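Local coordinates for Pcza361.24 (Amycolatopsis orientalis, PDB 3G2M), which probably transfers a methyl group from S-adenosyl-L-methionine to a nitrogen of glycopeptide antibiotics or their precursors during biosynthesis, at residues Val86-Gly92 and Trp105-Glu111; Leu117-Arg121 and Cys135-Gln139. All coordinates share one frame; numbering follows the deposited sequence. Where two conformers were deposited one is given.

Contact 1: residues Val86-Gly92 and Trp105-Glu111; sequences VLELAAG and WEVTALE
Val-86, Leu-87 and Glu-88 pair in parallel with Val-107, Thr-108 and Ala-109, the strand axes approaching to 4.7 Å at 19°, as neighbouring strands of the beta-alpha-beta unit that opens the Rossmann-like methyltransferase fold. Val-86 N donates to Glu-106 O and Glu-88 N to Thr-108 O, while Thr-108 N and Leu-110 N donate back to Val-86 O and Glu-88 O; the Leu-110 bond is almost straight, 177° at the hydrogen. Beyond the strand, Ala-91 N still reaches Leu-110 O as the chain turns into the glycine-rich loop. Val-86 CG2 approaches the Trp-105 ring obliquely, 3.6 Å from CE3, and Phe-100 stacks on the same indole. Leu-87 CD1 meets Thr-108 CG2 at 3.9 Å, on the same side of the sheet as Leu-89 and Leu-110, whose CD2 methyls touch. On the other side Ala-91 CB sits 3.6 Å from Ala-109 CB. In Glu-111, which binds S-adenosyl-L-methionine, a bend at chi2 (53°) turns the carboxylate back over the loop: OE2 accepts from Ser-113 N, while Gly-92 N donates to OE1 at 3.0 Å in a bent bond, from above the carboxylate plane.

Contact 2: residues Leu117-Arg121 and Cys135-Gln139; sequences LAAFR and CTLVQ
Leu-137 projects from strand 135-139 against helix 114-125, at an alpha/beta interface of the Rossmann-like fold where the helix runs nearly antiparallel to the strand (165°) with the segment axes 9.9 Å apart. Its CB lies 4.2 Å from Leu-117 CD2. CG stands beside the backbone N, and the two methyls branch from it to different neighbours. CD1 reaches Arg-121 CG at 3.7 Å and also leans on CB and CG of Phe-120, so the arginine contributes the aliphatic base of its side chain here. CD2 enters over the face of the Phe-120 ring, 3.5 Å from the centroid and only 13° off the ring normal, a well-centred CH-pi contact; the same methyl touches Leu-117 CD2.

Phe-120 receives it because its CG is anti to the backbone N (chi1 -159°), which carries the ring toward the strand. Cys-135 SG approaches this ring obliquely, 5.0 Å from the centroid, as a sulfur-aromatic contact, and the ring also meets that of Phe-98 with the planes inclined.

Toward the C-terminal end of the strand, the Leu-117 and Leu-137 side chains lie alongside, pointing opposite ways. The other branch of Leu-117 leads to Gln-139, whose aliphatic part packs against it while its amide NE2 is hydrogen-bonded to Leu-112 O, in the turn between strand 107-111 and the helix. The contact between the two segments is therefore mainly apolar, carbon and sulfur, with the polar ends of Arg-121 and Gln-139 at its margin. Its last touch is Leu-117 CD1 against Gln-139 CB, at 3.6 Å.

How the contacts relate
Strand 107-111 ties the two contacts together: it pairs with 86-89 in contact 1 and with 135-139 on its other side, where Ala-109 N lies 2.8 Å from Thr-136 O in a probable hydrogen bond. Contact 1 is buried and is held largely by backbone bonds within the sheet; contact 2, nearer the surface at an outermost strand, joins sheet to helix mainly through apolar side chains, without hydrogen bonds between its two segments. A short turn leads from strand 107-111 into helix 114-125, and Leu-117 lies against Glu-111 of the cofactor site. The loop after strand 86-89 also meets the helix, with Gly-92 O packed 3.1 Å from Phe-120 CD1.

Contact 1: residues Val86-Gly92 and Trp105-Glu111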
loop_
_atom_site.group_PDB
_atom_site.type_symbol
_atom_site.label_atom_id
_atom_site.label_comp_id
_atom_site.label_asym_id
_atom_site.label_seq_id
_atom_site.Cartn_x
_atom_site.Cartn_y
_atom_site.Cartn_z
ATOM N N VAL A 86 15.499 8.363 24.937
ATOM C CA VAL A 86 14.576 8.255 23.804
ATOM C C VAL A 86 15.091 7.177 22.852
ATOM O O VAL A 86 16.279 7.125 22.557
ATOM C CB VAL A 86 14.444 9.615 23.056
ATOM C CG1 VAL A 86 13.519 9.506 21.846
ATOM C CG2 VAL A 86 13.946 10.714 24.007
ATOM N N LEU A 87 14.197 6.310 22.380
ATOM C CA LEU A 87 14.554 5.349 21.355
ATOM C C LEU A 87 14.184 5.901 19.977
ATOM O O LEU A 87 13.021 6.194 19.716
ATOM C CB LEU A 87 13.859 4.006 21.617
ATOM C CG LEU A 87 14.049 2.885 20.593
ATOM C CD1 LEU A 87 15.521 2.471 20.467
ATOM C CD2 LEU A 87 13.177 1.701 20.970
ATOM N N GLU A 88 15.178 6.075 19.113
ATOM C CA GLU A 88 14.915 6.489 17.733
ATOM C C GLU A 88 15.079 5.304 16.784
ATOM O O GLU A 88 16.158 4.727 16.682
ATOM C CB GLU A 88 15.814 7.651 17.304
ATOM C CG GLU A 88 15.498 8.169 15.899
ATOM C CD GLU A 88 16.549 9.105 15.338
ATOM O OE1 GLU A 88 17.453 9.531 16.087
ATOM O OE2 GLU A 88 16.463 9.427 14.135
ATOM N N LEU A 89 13.995 4.953 16.097
ATOM C CA LEU A 89 13.983 3.798 15.197
ATOM C C LEU A 89 14.417 4.208 13.807
ATOM O O LEU A 89 13.991 5.254 13.299
ATOM C CB LEU A 89 12.588 3.156 15.134
ATOM C CG LEU A 89 11.947 2.787 16.471
ATOM C CD1 LEU A 89 10.474 2.405 16.294
ATOM C CD2 LEU A 89 12.716 1.668 17.175
ATOM N N ALA A 90 15.249 3.362 13.199
ATOM C CA ALA A 90 15.781 3.568 11.851
ATOM C C ALA A 90 16.462 4.931 11.747
ATOM O O ALA A 90 16.115 5.754 10.894
ATOM C CB ALA A 90 14.673 3.398 10.793
ATOM N N ALA A 91 17.430 5.160 12.639
ATOM C CA ALA A 91 18.045 6.477 12.810
ATOM C C ALA A 91 18.985 6.868 11.664
ATOM O O ALA A 91 19.410 8.032 11.553
ATOM C CB ALA A 91 18.779 6.539 14.144
ATOM N N GLY A 92 19.297 5.901 10.810
ATOM C CA GLY A 92 20.172 6.136 9.681
ATOM C C GLY A 92 21.510 6.634 10.182
ATOM O O GLY A 92 22.165 5.969 10.984
ATOM N N TRP A 105 19.055 15.358 25.008
ATOM C CA TRP A 105 18.499 14.002 25.087
ATOM C C TRP A 105 19.563 12.909 25.154
ATOM O O TRP A 105 20.595 12.993 24.494
ATOM C CB TRP A 105 17.620 13.724 23.865
ATOM C CG TRP A 105 16.349 14.527 23.778
ATOM C CD1 TRP A 105 15.999 15.618 24.534
ATOM C CD2 TRP A 105 15.279 14.326 22.849
ATOM N NE1 TRP A 105 14.770 16.089 24.144
ATOM C CE2 TRP A 105 14.303 15.317 23.111
ATOM C CE3 TRP A 105 15.043 13.395 21.823
ATOM C CZ2 TRP A 105 13.111 15.405 22.386
ATOM C CZ3 TRP A 105 13.853 13.480 21.102
ATOM C CH2 TRP A 105 12.902 14.484 21.389
ATOM N N GLU A 106 19.297 11.892 25.968
ATOM C CA GLU A 106 19.956 10.606 25.831
ATOM C C GLU A 106 19.173 9.860 24.753
ATOM O O GLU A 106 17.943 9.749 24.846
ATOM C CB GLU A 106 19.889 9.821 27.137
ATOM C CG GLU A 106 20.755 10.360 28.265
ATOM C CD GLU A 106 20.690 9.471 29.490
ATOM O OE1 GLU A 106 20.071 9.884 30.495
ATOM O OE2 GLU A 106 21.240 8.348 29.440
ATOM N N VAL A 107 19.867 9.383 23.722
ATOM C CA VAL A 107 19.194 8.703 22.605
ATOM C C VAL A 107 19.815 7.338 22.342
ATOM O O VAL A 107 21.038 7.213 22.237
ATOM C CB VAL A 107 19.199 9.540 21.287
ATOM C CG1 VAL A 107 18.354 8.856 20.194
ATOM C CG2 VAL A 107 18.671 10.947 21.522
ATOM N N THR A 108 18.965 6.317 22.271
ATOM C CA THR A 108 19.351 5.029 21.713
ATOM C C THR A 108 18.892 5.044 20.260
ATOM O O THR A 108 17.698 5.173 19.977
ATOM C CB THR A 108 18.726 3.852 22.480
ATOM O OG1 THR A 108 19.178 3.883 23.838
ATOM C CG2 THR A 108 19.124 2.510 21.851
ATOM N N ALA A 109 19.852 4.980 19.344
ATOM C CA ALA A 109 19.549 5.051 17.922
ATOM C C ALA A 109 19.684 3.657 17.323
ATOM O O ALA A 109 20.746 3.050 17.391
ATOM C CB ALA A 109 20.469 6.035 17.237
ATOM N N LEU A 110 18.588 3.152 16.764
ATOM C CA LEU A 110 18.539 1.803 16.207
ATOM C C LEU A 110 18.593 1.851 14.684
ATOM O O LEU A 110 17.816 2.572 14.057
ATOM C CB LEU A 110 17.247 1.102 16.650
ATOM C CG LEU A 110 17.043 -0.349 16.205
ATOM C CD1 LEU A 110 17.521 -1.286 17.300
ATOM C CD2 LEU A 110 15.594 -0.635 15.862
ATOM N N GLU A 111 19.479 1.060 14.087
ATOM C CA GLU A 111 19.672 1.104 12.644
ATOM C C GLU A 111 20.028 -0.286 12.120
ATOM O O GLU A 111 20.777 -1.026 12.764
ATOM C CB GLU A 111 20.743 2.152 12.293
ATOM C CG GLU A 111 21.241 2.181 10.847
ATOM C CD GLU A 111 20.128 2.280 9.818
ATOM O OE1 GLU A 111 19.137 2.996 10.064
ATOM O OE2 GLU A 111 20.249 1.634 8.758
#

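Contact 2: residues Leu117-Arg121 and Cys135-Gln139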
loop_
_atom_site.group_PDB
_atom_site.type_symbol
_atom_site.label_atom_id
_atom_site.label_comp_id
_atom_site.label_asym_id
_atom_site.label_seq_id
_atom_site.Cartn_x
_atom_site.Cartn_y
_atom_site.Cartn_z
ATOM N N LEU A 117 25.625 2.368 10.081
ATOM C CA LEU A 117 26.082 2.442 11.473
ATOM C C LEU A 117 27.546 2.832 11.615
ATOM O O LEU A 117 27.904 3.603 12.506
ATOM C CB LEU A 117 25.847 1.118 12.194
ATOM C CG LEU A 117 24.446 0.905 12.758
ATOM C CD1 LEU A 117 24.321 -0.533 13.182
ATOM C CD2 LEU A 117 24.165 1.847 13.931
ATOM N N ALA A 118 28.389 2.273 10.749
ATOM C CA ALA A 118 29.806 2.623 10.703
ATOM C C ALA A 118 29.997 4.111 10.430
ATOM O O ALA A 118 30.762 4.778 11.125
ATOM C CB ALA A 118 30.516 1.796 9.645
ATOM N N ALA A 119 29.274 4.622 9.433
ATOM C CA ALA A 119 29.295 6.041 9.080
ATOM C C ALA A 119 28.726 6.927 10.193
ATOM O O ALA A 119 29.178 8.059 10.385
ATOM C CB ALA A 119 28.550 6.274 7.774
ATOM N N PHE A 120 27.737 6.407 10.919
ATOM C CA PHE A 120 27.219 7.066 12.120
ATOM C C PHE A 120 28.309 7.160 13.202
ATOM O O PHE A 120 28.496 8.227 13.799
ATOM C CB PHE A 120 26.000 6.315 12.664
ATOM C CG PHE A 120 25.103 7.147 13.559
ATOM C CD1 PHE A 120 23.724 6.973 13.518
ATOM C CD2 PHE A 120 25.627 8.090 14.443
ATOM C CE1 PHE A 120 22.883 7.721 14.340
ATOM C CE2 PHE A 120 24.793 8.849 15.265
ATOM C CZ PHE A 120 23.423 8.660 15.214
ATOM N N ARG A 121 29.021 6.050 13.437
ATOM C CA ARG A 121 30.110 6.001 14.421
ATOM C C ARG A 121 31.209 7.008 14.098
ATOM O O ARG A 121 31.760 7.641 14.995
ATOM C CB ARG A 121 30.718 4.598 14.508
ATOM C CG ARG A 121 29.928 3.614 15.351
ATOM C CD ARG A 121 30.792 2.448 15.832
ATOM N NE ARG A 121 31.348 1.657 14.733
ATOM C CZ ARG A 121 30.706 0.683 14.092
ATOM N NH1 ARG A 121 29.463 0.361 14.425
ATOM N NH2 ARG A 121 31.311 0.028 13.111
ATOM N N CYS A 135 24.720 9.283 23.253
ATOM C CA CYS A 135 24.202 8.507 22.131
ATOM C C CYS A 135 24.639 7.051 22.218
ATOM O O CYS A 135 25.827 6.764 22.364
ATOM C CB CYS A 135 24.664 9.115 20.803
ATOM S SG CYS A 135 24.017 8.282 19.325
ATOM N N THR A 136 23.669 6.142 22.131
ATOM C CA THR A 136 23.928 4.704 22.134
ATOM C C THR A 136 23.476 4.094 20.810
ATOM O O THR A 136 22.287 4.115 20.489
ATOM C CB THR A 136 23.192 3.988 23.289
ATOM O OG1 THR A 136 23.577 4.564 24.540
ATOM C CG2 THR A 136 23.521 2.490 23.309
ATOM N N LEU A 137 24.419 3.549 20.050
ATOM C CA LEU A 137 24.097 2.928 18.764
ATOM C C LEU A 137 23.828 1.434 18.885
ATOM O O LEU A 137 24.566 0.717 19.556
ATOM C CB LEU A 137 25.200 3.182 17.733
ATOM C CG LEU A 137 25.317 4.603 17.184
ATOM C CD1 LEU A 137 26.537 4.712 16.294
ATOM C CD2 LEU A 137 24.070 4.994 16.416
ATOM N N VAL A 138 22.765 0.976 18.225
ATOM C CA VAL A 138 22.363 -0.432 18.284
ATOM C C VAL A 138 21.935 -0.930 16.908
ATOM O O VAL A 138 21.159 -0.263 16.220
ATOM C CB VAL A 138 21.192 -0.651 19.298
ATOM C CG1 VAL A 138 20.761 -2.113 19.318
ATOM C CG2 VAL A 138 21.594 -0.210 20.694
ATOM N N GLN A 139 22.444 -2.089 16.496
ATOM C CA GLN A 139 21.994 -2.684 15.245
ATOM C C GLN A 139 20.674 -3.412 15.462
ATOM O O GLN A 139 20.537 -4.213 16.383
ATOM C CB GLN A 139 23.040 -3.621 14.637
ATOM C CG GLN A 139 22.626 -4.131 13.258
ATOM C CD GLN A 139 23.785 -4.592 12.399
ATOM O OE1 GLN A 139 24.912 -4.758 12.869
ATOM N NE2 GLN A 139 23.507 -4.805 11.120
#